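Flagella basal body P-ring formation protein FlgA (Salmonella typhimurium, PDB 3TEE) takes part in assembly of the P-ring of the flagellar basal body, possibly as a modulator, and is classed as a periplasmic chaperone. Local coordinates at residues I83-L89 and A118-L124; Y76-A81 and A92-L96; N31-S35 and E62-L66. All blocks are in the same frame, centred on the assembly; numbering follows the deposited sequence.

Contact 1: I83-L89 and A118-L124; sequences IARGGKL and AVSLRDL
With chi1 at -63°, the carboxylate of Asp123 lies beside its own backbone N, where OD1 accepts the amide of Arg85 (N to OD1 3.1 Å) on the anti side, 27° out of the carboxylate plane. The side chain of Arg85 takes another course, CG anti to the backbone N (chi1 173°), which lays CG against Leu121 O at 3.3 Å before the chain bends and carries the guanidinium away from Asp123. Ala84 to Gly87 form a type II beta turn, and segment 118-124 wraps around it. On one flank Ile83 and Leu124 make an antiparallel hydrogen-bonded pair, Leu124 N reaching Ile83 O at 2.7 Å. On the other, Gly86 N donates to Ser120 O, Ser120 N to Gly87 O, and Leu89 N to Ala118 O. The loop between strands 62-79 and 94-100 is thereby tied to the short strand 118-120, which also pairs with strand 135-137. Ser120 OG donates to Arg122 O (2.6 Å), in the carbonyl plane and on a lone pair, bridging the bend that leads to Asp123, while Ser120 CB packs on Ile83 CG2. Leu89 slips CD1 over the backbone at Ser120 N (3.5 Å) and rests CD2 on Ala118 CB; Ile135 and Val94 also touch this leucine. Val119 CG1 leans on the carbonyl of Gly86, 3.3 Å from its O.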
ATOM      1  N   ILE A  83       8.974  18.502  -0.419  1.00 32.69           N
ATOM      2  CA  ILE A  83       7.663  18.259  -0.988  1.00 33.24           C
ATOM      3  C   ILE A  83       6.646  18.956  -0.097  1.00 40.63           C
ATOM      4  O   ILE A  83       6.617  18.704   1.101  1.00 39.62           O
ATOM      5  CB  ILE A  83       7.321  16.744  -1.143  1.00 34.42           C
ATOM      6  CG1 ILE A  83       8.434  15.969  -1.869  1.00 31.41           C
ATOM      7  CG2 ILE A  83       5.963  16.579  -1.863  1.00 37.71           C
ATOM      8  CD1 ILE A  83       8.207  14.385  -1.859  1.00 31.73           C
ATOM      9  N   ALA A  84       5.795  19.791  -0.680  1.00 41.77           N
ATOM     10  CA  ALA A  84       4.754  20.479   0.087  1.00 42.58           C
ATOM     11  C   ALA A  84       3.550  19.578   0.231  1.00 46.55           C
ATOM     12  O   ALA A  84       3.363  18.671  -0.586  1.00 44.32           O
ATOM     13  CB  ALA A  84       4.353  21.766  -0.624  1.00 44.07           C
ATOM     14  N   ARG A  85       2.704  19.833   1.252  1.00 45.79           N
ATOM     15  CA  ARG A  85       1.432  19.122   1.441  1.00 46.02           C
ATOM     16  C   ARG A  85       0.639  19.348   0.130  1.00 48.28           C
ATOM     17  O   ARG A  85       0.662  20.455  -0.402  1.00 47.97           O
ATOM     18  CB  ARG A  85       0.664  19.708   2.647  1.00 48.93           C
ATOM     19  CG  ARG A  85      -0.751  19.147   2.812  1.00 64.79           C
ATOM     20  CD  ARG A  85      -1.511  19.825   3.933  1.00 83.20           C
ATOM     21  NE  ARG A  85      -2.918  20.034   3.581  1.00 98.03           N
ATOM     22  CZ  ARG A  85      -3.412  21.165   3.081  1.00115.09           C
ATOM     23  NH1 ARG A  85      -2.618  22.208   2.867  1.00 98.81           N
ATOM     24  NH2 ARG A  85      -4.703  21.260   2.789  1.00107.13           N
ATOM     25  N   GLY A  86       0.102  18.277  -0.445  1.00 43.62           N
ATOM     26  CA  GLY A  86      -0.609  18.358  -1.718  1.00 44.11           C
ATOM     27  C   GLY A  86       0.271  18.185  -2.944  1.00 49.01           C
ATOM     28  O   GLY A  86      -0.249  18.026  -4.048  1.00 48.64           O
ATOM     29  N   GLY A  87       1.600  18.155  -2.745  1.00 44.36           N
ATOM     30  CA  GLY A  87       2.579  17.981  -3.814  1.00 42.43           C
ATOM     31  C   GLY A  87       2.667  16.551  -4.307  1.00 45.08           C
ATOM     32  O   GLY A  87       2.612  15.604  -3.505  1.00 42.49           O
ATOM     33  N   LYS A  88       2.796  16.388  -5.647  1.00 42.22           N
ATOM     34  CA  LYS A  88       2.915  15.075  -6.286  1.00 42.35           C
ATOM     35  C   LYS A  88       4.299  14.508  -5.990  1.00 44.32           C
ATOM     36  O   LYS A  88       5.276  15.248  -6.023  1.00 44.46           O
ATOM     37  CB  LYS A  88       2.786  15.189  -7.816  1.00 46.00           C
ATOM     38  CG  LYS A  88       1.403  15.583  -8.319  1.00 67.61           C
ATOM     39  CD  LYS A  88       1.413  15.755  -9.832  1.00 80.82           C
ATOM     40  CE  LYS A  88       0.073  16.197 -10.373  1.00 96.05           C
ATOM     41  NZ  LYS A  88       0.133  16.481 -11.834  1.00106.45           N
ATOM     42  N   LEU A  89       4.376  13.210  -5.721  1.00 41.04           N
ATOM     43  CA  LEU A  89       5.629  12.484  -5.545  1.00 40.23           C
ATOM     44  C   LEU A  89       6.061  12.138  -6.972  1.00 48.29           C
ATOM     45  O   LEU A  89       5.260  11.579  -7.736  1.00 49.35           O
ATOM     46  CB  LEU A  89       5.411  11.212  -4.703  1.00 39.04           C
ATOM     47  CG  LEU A  89       5.571  11.344  -3.179  1.00 42.34           C
ATOM     48  CD1 LEU A  89       4.467  12.231  -2.537  1.00 42.45           C
ATOM     49  CD2 LEU A  89       5.627   9.979  -2.516  1.00 41.32           C
ATOM     50  N   ALA A 118       1.118   9.083  -6.308  1.00 49.54           N
ATOM     51  CA  ALA A 118       0.961   9.409  -4.891  1.00 46.74           C
ATOM     52  C   ALA A 118       1.120  10.908  -4.698  1.00 45.62           C
ATOM     53  O   ALA A 118       1.779  11.579  -5.491  1.00 44.30           O
ATOM     54  CB  ALA A 118       1.972   8.653  -4.055  1.00 47.08           C
ATOM     55  N   VAL A 119       0.445  11.449  -3.679  1.00 41.48           N
ATOM     56  CA  VAL A 119       0.461  12.865  -3.347  1.00 40.36           C
ATOM     57  C   VAL A 119       0.755  12.965  -1.851  1.00 42.05           C
ATOM     58  O   VAL A 119       0.263  12.144  -1.071  1.00 40.56           O
ATOM     59  CB  VAL A 119      -0.895  13.526  -3.753  1.00 44.32           C
ATOM     60  CG1 VAL A 119      -1.042  14.916  -3.163  1.00 43.93           C
ATOM     61  CG2 VAL A 119      -1.053  13.583  -5.279  1.00 43.81           C
ATOM     62  N   SER A 120       1.565  13.958  -1.449  1.00 38.69           N
ATOM     63  CA  SER A 120       1.924  14.104  -0.047  1.00 38.38           C
ATOM     64  C   SER A 120       0.804  14.716   0.784  1.00 42.87           C
ATOM     65  O   SER A 120       0.169  15.683   0.365  1.00 43.34           O
ATOM     66  CB  SER A 120       3.182  14.958   0.096  1.00 40.88           C
ATOM     67  OG  SER A 120       3.639  14.866   1.431  1.00 41.36           O
ATOM     68  N   LEU A 121       0.590  14.160   1.972  1.00 40.77           N
ATOM     69  CA  LEU A 121      -0.356  14.702   2.952  1.00 42.68           C
ATOM     70  C   LEU A 121       0.371  15.710   3.853  1.00 46.37           C
ATOM     71  O   LEU A 121      -0.275  16.417   4.620  1.00 47.37           O
ATOM     72  CB  LEU A 121      -0.962  13.582   3.820  1.00 43.08           C
ATOM     73  CG  LEU A 121      -1.898  12.592   3.102  1.00 48.60           C
ATOM     74  CD1 LEU A 121      -2.227  11.427   4.005  1.00 49.37           C
ATOM     75  CD2 LEU A 121      -3.193  13.281   2.639  1.00 51.21           C
ATOM     76  N   ARG A 122       1.713  15.767   3.773  1.00 42.83           N
ATOM     77  CA  ARG A 122       2.515  16.633   4.653  1.00 43.39           C
ATOM     78  C   ARG A 122       3.616  17.377   3.935  1.00 43.85           C
ATOM     79  O   ARG A 122       4.003  16.991   2.836  1.00 41.55           O
ATOM     80  CB  ARG A 122       3.213  15.782   5.746  1.00 45.36           C
ATOM     81  CG  ARG A 122       2.348  14.771   6.482  1.00 58.73           C
ATOM     82  CD  ARG A 122       3.052  14.282   7.718  1.00 69.93           C
ATOM     83  NE  ARG A 122       2.390  13.106   8.275  1.00 79.61           N
ATOM     84  CZ  ARG A 122       2.954  12.277   9.146  1.00 93.18           C
ATOM     85  NH1 ARG A 122       4.202  12.480   9.555  1.00 72.80           N
ATOM     86  NH2 ARG A 122       2.279  11.231   9.606  1.00 84.03           N
ATOM     87  N   ASP A 123       4.205  18.385   4.618  1.00 40.12           N
ATOM     88  CA  ASP A 123       5.410  19.053   4.138  1.00 39.76           C
ATOM     89  C   ASP A 123       6.540  18.077   4.465  1.00 42.61           C
ATOM     90  O   ASP A 123       6.786  17.784   5.638  1.00 43.50           O
ATOM     91  CB  ASP A 123       5.650  20.395   4.849  1.00 41.83           C
ATOM     92  CG  ASP A 123       4.566  21.419   4.606  1.00 50.74           C
ATOM     93  OD1 ASP A 123       4.041  21.477   3.463  1.00 47.65           O
ATOM     94  OD2 ASP A 123       4.223  22.150   5.558  1.00 62.96           O
ATOM     95  N   LEU A 124       7.179  17.519   3.429  1.00 37.67           N
ATOM     96  CA  LEU A 124       8.243  16.545   3.624  1.00 35.30           C
ATOM     97  C   LEU A 124       9.619  17.139   3.368  1.00 37.72           C
ATOM     98  O   LEU A 124       9.787  18.016   2.507  1.00 35.05           O
ATOM     99  CB  LEU A 124       7.998  15.274   2.766  1.00 34.70           C
ATOM    100  CG  LEU A 124       6.660  14.509   3.015  1.00 38.76           C
ATOM    101  CD1 LEU A 124       6.521  13.327   2.051  1.00 38.05           C
ATOM    102  CD2 LEU A 124       6.580  13.986   4.450  1.00 39.77           C
TER

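Contact 2: Y76-A81 and A92-L96; sequences YVAVAA and ANVTL
Ala78 and Thr95 meet as an antiparallel hydrogen-bonded pair, with Ala78 N to Thr95 O and Thr95 N to Ala78 O both 2.8 Å. Past the next, non-hydrogen-bonded pair, Val79 with Val94, the strands end and the bonding becomes irregular. Asn93 O takes the amide N of Ala80 from above its carbonyl plane, 61° out of it, at 2.8 Å, and receives a second, weak bond from Ala81 N. Small aliphatic groups meet here: Ala80 CB sits 3.5 Å from Thr95 CG2, and Ala81 CB lies against Asn93 CB at 3.9 Å. On the face carrying Val77, Val79, Val94 and Leu96, Val77 divides its branches, CG1 meeting Val94 CB and CG2 meeting Leu96 CD2, each at 4.0 Å. Chi1 of -179° produces this split by placing CG1 beside the carbonyl carbon and CG2 beside the backbone N. Leu96 also lays CD2 on the carbonyl of Tyr76. Farther out, Asn93 is held by the loop before it: OD1 accepts Thr90 N and ND2 donates to Lys88 O, two bonds that hold the amide's rotation and probably help place the backbone of Asn93. Ile115 touches Val94, while the backbones of Val77 and Val79 bond further to Val109, Val130, Gly127 and Gln128. The directions of 76-79 and 94-96 differ by 144°, and strands 62-79 and 94-100 pair as sequence neighbours in an antiparallel sheet, joined by a long connecting loop.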
ATOM      1  N   TYR A  76      14.735   1.457   0.133  1.00 29.03           N
ATOM      2  CA  TYR A  76      13.454   1.983   0.589  1.00 28.70           C
ATOM      3  C   TYR A  76      13.298   3.353  -0.077  1.00 30.67           C
ATOM      4  O   TYR A  76      14.274   3.918  -0.573  1.00 29.54           O
ATOM      5  CB  TYR A  76      13.385   2.073   2.126  1.00 28.67           C
ATOM      6  CG  TYR A  76      14.350   3.054   2.744  1.00 29.57           C
ATOM      7  CD1 TYR A  76      13.968   4.372   2.999  1.00 30.21           C
ATOM      8  CD2 TYR A  76      15.645   2.667   3.087  1.00 29.91           C
ATOM      9  CE1 TYR A  76      14.842   5.271   3.601  1.00 29.30           C
ATOM     10  CE2 TYR A  76      16.541   3.569   3.645  1.00 31.23           C
ATOM     11  CZ  TYR A  76      16.132   4.871   3.899  1.00 34.60           C
ATOM     12  OH  TYR A  76      16.986   5.754   4.476  1.00 33.65           O
ATOM     13  N   VAL A  77      12.084   3.857  -0.096  1.00 27.12           N
ATOM     14  CA  VAL A  77      11.779   5.126  -0.739  1.00 26.74           C
ATOM     15  C   VAL A  77      11.986   6.237   0.292  1.00 29.73           C
ATOM     16  O   VAL A  77      11.416   6.182   1.381  1.00 28.47           O
ATOM     17  CB  VAL A  77      10.351   5.115  -1.379  1.00 30.04           C
ATOM     18  CG1 VAL A  77      10.040   6.452  -2.073  1.00 29.50           C
ATOM     19  CG2 VAL A  77      10.209   3.950  -2.377  1.00 30.00           C
ATOM     20  N   ALA A  78      12.791   7.255  -0.078  1.00 26.81           N
ATOM     21  CA  ALA A  78      13.084   8.433   0.737  1.00 26.15           C
ATOM     22  C   ALA A  78      12.809   9.708  -0.083  1.00 29.40           C
ATOM     23  O   ALA A  78      12.881   9.702  -1.312  1.00 28.20           O
ATOM     24  CB  ALA A  78      14.556   8.415   1.182  1.00 26.29           C
ATOM     25  N   VAL A  79      12.535  10.803   0.609  1.00 27.18           N
ATOM     26  CA  VAL A  79      12.335  12.134   0.000  1.00 26.31           C
ATOM     27  C   VAL A  79      13.713  12.643  -0.505  1.00 30.31           C
ATOM     28  O   VAL A  79      14.723  12.532   0.217  1.00 29.01           O
ATOM     29  CB  VAL A  79      11.710  13.082   1.037  1.00 28.62           C
ATOM     30  CG1 VAL A  79      11.478  14.476   0.448  1.00 27.35           C
ATOM     31  CG2 VAL A  79      10.372  12.502   1.531  1.00 28.10           C
ATOM     32  N   ALA A  80      13.764  13.090  -1.766  1.00 28.68           N
ATOM     33  CA  ALA A  80      14.996  13.595  -2.397  1.00 29.63           C
ATOM     34  C   ALA A  80      15.005  15.127  -2.533  1.00 33.76           C
ATOM     35  O   ALA A  80      16.069  15.693  -2.780  1.00 33.88           O
ATOM     36  CB  ALA A  80      15.181  12.968  -3.775  1.00 30.48           C
ATOM     37  N   ALA A  81      13.833  15.774  -2.438  1.00 31.45           N
ATOM     38  CA  ALA A  81      13.712  17.240  -2.530  1.00 33.44           C
ATOM     39  C   ALA A  81      12.553  17.641  -1.665  1.00 35.60           C
ATOM     40  O   ALA A  81      11.665  16.813  -1.482  1.00 35.16           O
ATOM     41  CB  ALA A  81      13.448  17.670  -3.983  1.00 35.14           C
ATOM     42  N   ALA A  92      11.740  13.286  -9.409  1.00 37.35           N
ATOM     43  CA  ALA A  92      12.567  14.433  -9.039  1.00 36.98           C
ATOM     44  C   ALA A  92      12.574  14.651  -7.519  1.00 37.45           C
ATOM     45  O   ALA A  92      13.489  15.286  -7.004  1.00 38.01           O
ATOM     46  CB  ALA A  92      12.055  15.691  -9.734  1.00 38.75           C
ATOM     47  N   ASN A  93      11.570  14.142  -6.795  1.00 31.77           N
ATOM     48  CA  ASN A  93      11.505  14.426  -5.355  1.00 30.81           C
ATOM     49  C   ASN A  93      11.474  13.223  -4.400  1.00 33.41           C
ATOM     50  O   ASN A  93      11.404  13.417  -3.195  1.00 29.59           O
ATOM     51  CB  ASN A  93      10.393  15.445  -5.065  1.00 29.35           C
ATOM     52  CG  ASN A  93       9.005  14.929  -5.357  1.00 41.23           C
ATOM     53  OD1 ASN A  93       8.775  13.723  -5.432  1.00 33.53           O
ATOM     54  ND2 ASN A  93       8.031  15.823  -5.432  1.00 33.24           N
ATOM     55  N   VAL A  94      11.462  11.983  -4.938  1.00 32.50           N
ATOM     56  CA  VAL A  94      11.517  10.756  -4.116  1.00 34.21           C
ATOM     57  C   VAL A  94      12.451   9.803  -4.811  1.00 43.76           C
ATOM     58  O   VAL A  94      12.401   9.701  -6.043  1.00 46.34           O
ATOM     59  CB  VAL A  94      10.158  10.058  -3.806  1.00 37.66           C
ATOM     60  CG1 VAL A  94       9.259  10.919  -2.931  1.00 36.17           C
ATOM     61  CG2 VAL A  94       9.441   9.605  -5.085  1.00 38.94           C
ATOM     62  N   THR A  95      13.296   9.100  -4.040  1.00 40.40           N
ATOM     63  CA  THR A  95      14.263   8.155  -4.602  1.00 39.45           C
ATOM     64  C   THR A  95      14.461   6.940  -3.702  1.00 38.51           C
ATOM     65  O   THR A  95      14.029   6.919  -2.561  1.00 35.38           O
ATOM     66  CB  THR A  95      15.643   8.836  -4.763  1.00 50.99           C
ATOM     67  OG1 THR A  95      16.151   9.215  -3.479  1.00 48.10           O
ATOM     68  CG2 THR A  95      15.589  10.027  -5.651  1.00 61.03           C
ATOM     69  N   LEU A  96      15.245   6.002  -4.188  1.00 37.63           N
ATOM     70  CA  LEU A  96      15.608   4.802  -3.443  1.00 37.00           C
ATOM     71  C   LEU A  96      16.905   5.072  -2.734  1.00 40.91           C
ATOM     72  O   LEU A  96      17.862   5.549  -3.340  1.00 42.62           O
ATOM     73  CB  LEU A  96      15.770   3.610  -4.398  1.00 37.03           C
ATOM     74  CG  LEU A  96      14.522   2.972  -4.985  1.00 42.48           C
ATOM     75  CD1 LEU A  96      14.932   1.810  -5.856  1.00 44.00           C
ATOM     76  CD2 LEU A  96      13.581   2.398  -3.891  1.00 41.06           C
TER

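Contact 3: N31-S35 and E62-L66; sequences NLLPS and EKRYL
The loop of residues 31-35 folds over the start of strand 62-79, in the antiparallel sheet of the N-terminal part of FlgA, and the side chain of Arg64 is the bump that fills its concave side. Bent at chi2 (-61°), Arg64 lays CB, CG and CD along the carbonyl of Leu32, with CD 3.2 Å from Leu32 O. The guanidinium then slides beneath the next peptide, so that Leu33 O stands over one of its faces, 3.1 Å above the plane and offset toward the rim. Farther along the strand, Leu66 CD2 enters a hollow lined by Leu32 CD1, Leu33 CD2 and Pro34 CD: Leu32 runs past it in the opposite direction, Leu33 crosses at about a right angle, and Pro34 obliquely. The tip of Leu32 also reaches Tyr65 O, 3.4 Å from its CD1. From helix 2-14, Ile3 touches Leu33 and Pro34, and the proline further leans on Cys59, whose disulfide to Cys36 ties the chain just after this loop to strand 53-59. At the other end, the extended Glu62 presents its carboxylate to Ser35. Glu62 OE1 is gripped twice, by Ser35 N and by the salt-bridging Arg64 NE (2.9 Å), while Glu62 OE2 uses its syn lone pair to accept Ser35 OG at 2.7 Å.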
ATOM      1  N   ASN A  31      19.932 -22.935  25.363  1.00 63.19           N
ATOM      2  CA  ASN A  31      19.450 -24.198  25.926  1.00 64.29           C
ATOM      3  C   ASN A  31      18.096 -24.581  25.317  1.00 67.39           C
ATOM      4  O   ASN A  31      17.750 -25.765  25.284  1.00 67.26           O
ATOM      5  CB  ASN A  31      19.366 -24.133  27.459  1.00 70.81           C
ATOM      6  CG  ASN A  31      20.670 -23.766  28.140  1.00103.92           C
ATOM      7  OD1 ASN A  31      20.777 -22.726  28.799  1.00102.65           O
ATOM      8  ND2 ASN A  31      21.692 -24.603  27.992  1.00 95.81           N
ATOM      9  N   LEU A  32      17.336 -23.572  24.826  1.00 61.58           N
ATOM     10  CA  LEU A  32      16.062 -23.805  24.164  1.00 59.64           C
ATOM     11  C   LEU A  32      16.170 -23.915  22.622  1.00 55.73           C
ATOM     12  O   LEU A  32      15.168 -23.778  21.923  1.00 53.86           O
ATOM     13  CB  LEU A  32      14.931 -22.884  24.658  1.00 60.28           C
ATOM     14  CG  LEU A  32      15.094 -21.374  24.595  1.00 65.21           C
ATOM     15  CD1 LEU A  32      14.518 -20.812  23.302  1.00 65.81           C
ATOM     16  CD2 LEU A  32      14.368 -20.723  25.750  1.00 67.39           C
ATOM     17  N   LEU A  33      17.388 -24.205  22.108  1.00 47.03           N
ATOM     18  CA  LEU A  33      17.623 -24.388  20.674  1.00 44.60           C
ATOM     19  C   LEU A  33      17.137 -25.768  20.236  1.00 44.14           C
ATOM     20  O   LEU A  33      17.192 -26.715  21.038  1.00 43.41           O
ATOM     21  CB  LEU A  33      19.120 -24.248  20.313  1.00 43.68           C
ATOM     22  CG  LEU A  33      19.712 -22.832  20.279  1.00 47.08           C
ATOM     23  CD1 LEU A  33      21.224 -22.904  20.070  1.00 47.74           C
ATOM     24  CD2 LEU A  33      19.069 -21.965  19.180  1.00 45.37           C
ATOM     25  N   PRO A  34      16.674 -25.930  18.973  1.00 39.18           N
ATOM     26  CA  PRO A  34      16.246 -27.275  18.520  1.00 38.98           C
ATOM     27  C   PRO A  34      17.408 -28.283  18.555  1.00 42.89           C
ATOM     28  O   PRO A  34      18.556 -27.896  18.325  1.00 41.01           O
ATOM     29  CB  PRO A  34      15.771 -27.026  17.091  1.00 40.06           C
ATOM     30  CG  PRO A  34      16.415 -25.766  16.686  1.00 42.56           C
ATOM     31  CD  PRO A  34      16.501 -24.930  17.903  1.00 38.60           C
ATOM     32  N   SER A  35      17.121 -29.550  18.881  1.00 41.15           N
ATOM     33  CA  SER A  35      18.140 -30.608  18.977  1.00 41.90           C
ATOM     34  C   SER A  35      18.417 -31.274  17.641  1.00 46.24           C
ATOM     35  O   SER A  35      19.487 -31.861  17.476  1.00 47.08           O
ATOM     36  CB  SER A  35      17.691 -31.690  19.957  1.00 48.26           C
ATOM     37  OG  SER A  35      17.338 -31.134  21.211  1.00 64.13           O
ATOM     38  N   GLU A  62       9.734 -31.601  19.563  1.00 34.82           N
ATOM     39  CA  GLU A  62      10.064 -30.255  20.022  1.00 33.45           C
ATOM     40  C   GLU A  62       9.379 -29.202  19.203  1.00 35.75           C
ATOM     41  O   GLU A  62       9.343 -29.302  17.983  1.00 35.34           O
ATOM     42  CB  GLU A  62      11.577 -29.947  19.974  1.00 35.18           C
ATOM     43  CG  GLU A  62      12.456 -30.844  20.829  1.00 46.69           C
ATOM     44  CD  GLU A  62      13.944 -30.672  20.591  1.00 53.18           C
ATOM     45  OE1 GLU A  62      14.365 -29.580  20.150  1.00 41.48           O
ATOM     46  OE2 GLU A  62      14.695 -31.625  20.885  1.00 62.16           O
ATOM     47  N   LYS A  63       8.952 -28.130  19.859  1.00 31.84           N
ATOM     48  CA  LYS A  63       8.437 -26.943  19.202  1.00 31.06           C
ATOM     49  C   LYS A  63       9.072 -25.764  19.951  1.00 35.22           C
ATOM     50  O   LYS A  63       8.529 -25.298  20.951  1.00 35.51           O
ATOM     51  CB  LYS A  63       6.892 -26.905  19.220  1.00 32.14           C
ATOM     52  CG  LYS A  63       6.349 -25.645  18.549  1.00 39.32           C
ATOM     53  CD  LYS A  63       4.832 -25.547  18.722  1.00 45.17           C
ATOM     54  CE  LYS A  63       4.277 -24.407  17.910  1.00 48.02           C
ATOM     55  NZ  LYS A  63       2.856 -24.161  18.259  1.00 51.74           N
ATOM     56  N   ARG A  64      10.251 -25.340  19.511  1.00 31.12           N
ATOM     57  CA  ARG A  64      10.987 -24.260  20.180  1.00 31.14           C
ATOM     58  C   ARG A  64      10.501 -22.920  19.718  1.00 37.29           C
ATOM     59  O   ARG A  64      10.205 -22.767  18.526  1.00 37.34           O
ATOM     60  CB  ARG A  64      12.500 -24.342  19.882  1.00 31.28           C
ATOM     61  CG  ARG A  64      13.138 -25.721  20.165  1.00 35.34           C
ATOM     62  CD  ARG A  64      13.036 -26.149  21.620  1.00 42.18           C
ATOM     63  NE  ARG A  64      13.882 -27.314  21.873  1.00 46.24           N
ATOM     64  CZ  ARG A  64      14.358 -27.653  23.063  1.00 60.58           C
ATOM     65  NH1 ARG A  64      14.054 -26.934  24.136  1.00 44.55           N
ATOM     66  NH2 ARG A  64      15.152 -28.707  23.189  1.00 50.89           N
ATOM     67  N   TYR A  65      10.459 -21.935  20.642  1.00 35.20           N
ATOM     68  CA  TYR A  65      10.113 -20.551  20.318  1.00 36.47           C
ATOM     69  C   TYR A  65      11.414 -19.777  20.427  1.00 40.58           C
ATOM     70  O   TYR A  65      11.901 -19.536  21.540  1.00 42.37           O
ATOM     71  CB  TYR A  65       9.072 -19.954  21.289  1.00 41.04           C
ATOM     72  CG  TYR A  65       7.696 -20.581  21.308  1.00 47.41           C
ATOM     73  CD1 TYR A  65       7.140 -21.130  20.153  1.00 50.34           C
ATOM     74  CD2 TYR A  65       6.901 -20.528  22.449  1.00 49.99           C
ATOM     75  CE1 TYR A  65       5.849 -21.671  20.156  1.00 50.91           C
ATOM     76  CE2 TYR A  65       5.602 -21.035  22.454  1.00 52.03           C
ATOM     77  CZ  TYR A  65       5.084 -21.617  21.308  1.00 60.75           C
ATOM     78  OH  TYR A  65       3.814 -22.143  21.324  1.00 66.50           O
ATOM     79  N   LEU A  66      12.021 -19.452  19.291  1.00 33.55           N
ATOM     80  CA  LEU A  66      13.286 -18.738  19.294  1.00 33.17           C
ATOM     81  C   LEU A  66      13.065 -17.248  19.142  1.00 38.46           C
ATOM     82  O   LEU A  66      12.157 -16.824  18.428  1.00 38.54           O
ATOM     83  CB  LEU A  66      14.242 -19.253  18.188  1.00 32.58           C
ATOM     84  CG  LEU A  66      14.445 -20.777  18.064  1.00 35.51           C
ATOM     85  CD1 LEU A  66      15.371 -21.086  16.913  1.00 34.35           C
ATOM     86  CD2 LEU A  66      15.000 -21.407  19.378  1.00 38.14           C
TER

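Overall arrangement
Contact 3 closes first along the chain, after which contacts 2 and 1 interlock, their segments alternating in the order 76-81, 83-89, 92-96 and 118-124. Contacts 1 and 2 have centres 12 Å apart and touch through the loop 83-89 and the start of strand 94-100, where Ile83 packs on Val94. They lie side by side on the same side of the chain's centre. Contact 3 lies with its centre 42 Å from that of contact 2 and 48 Å from that of contact 1. The long strand 62-79 spans the gap, serving contact 3 at its start and contact 2 at its end, and so physically links the N-terminal region to the middle of this extended, open-form molecule.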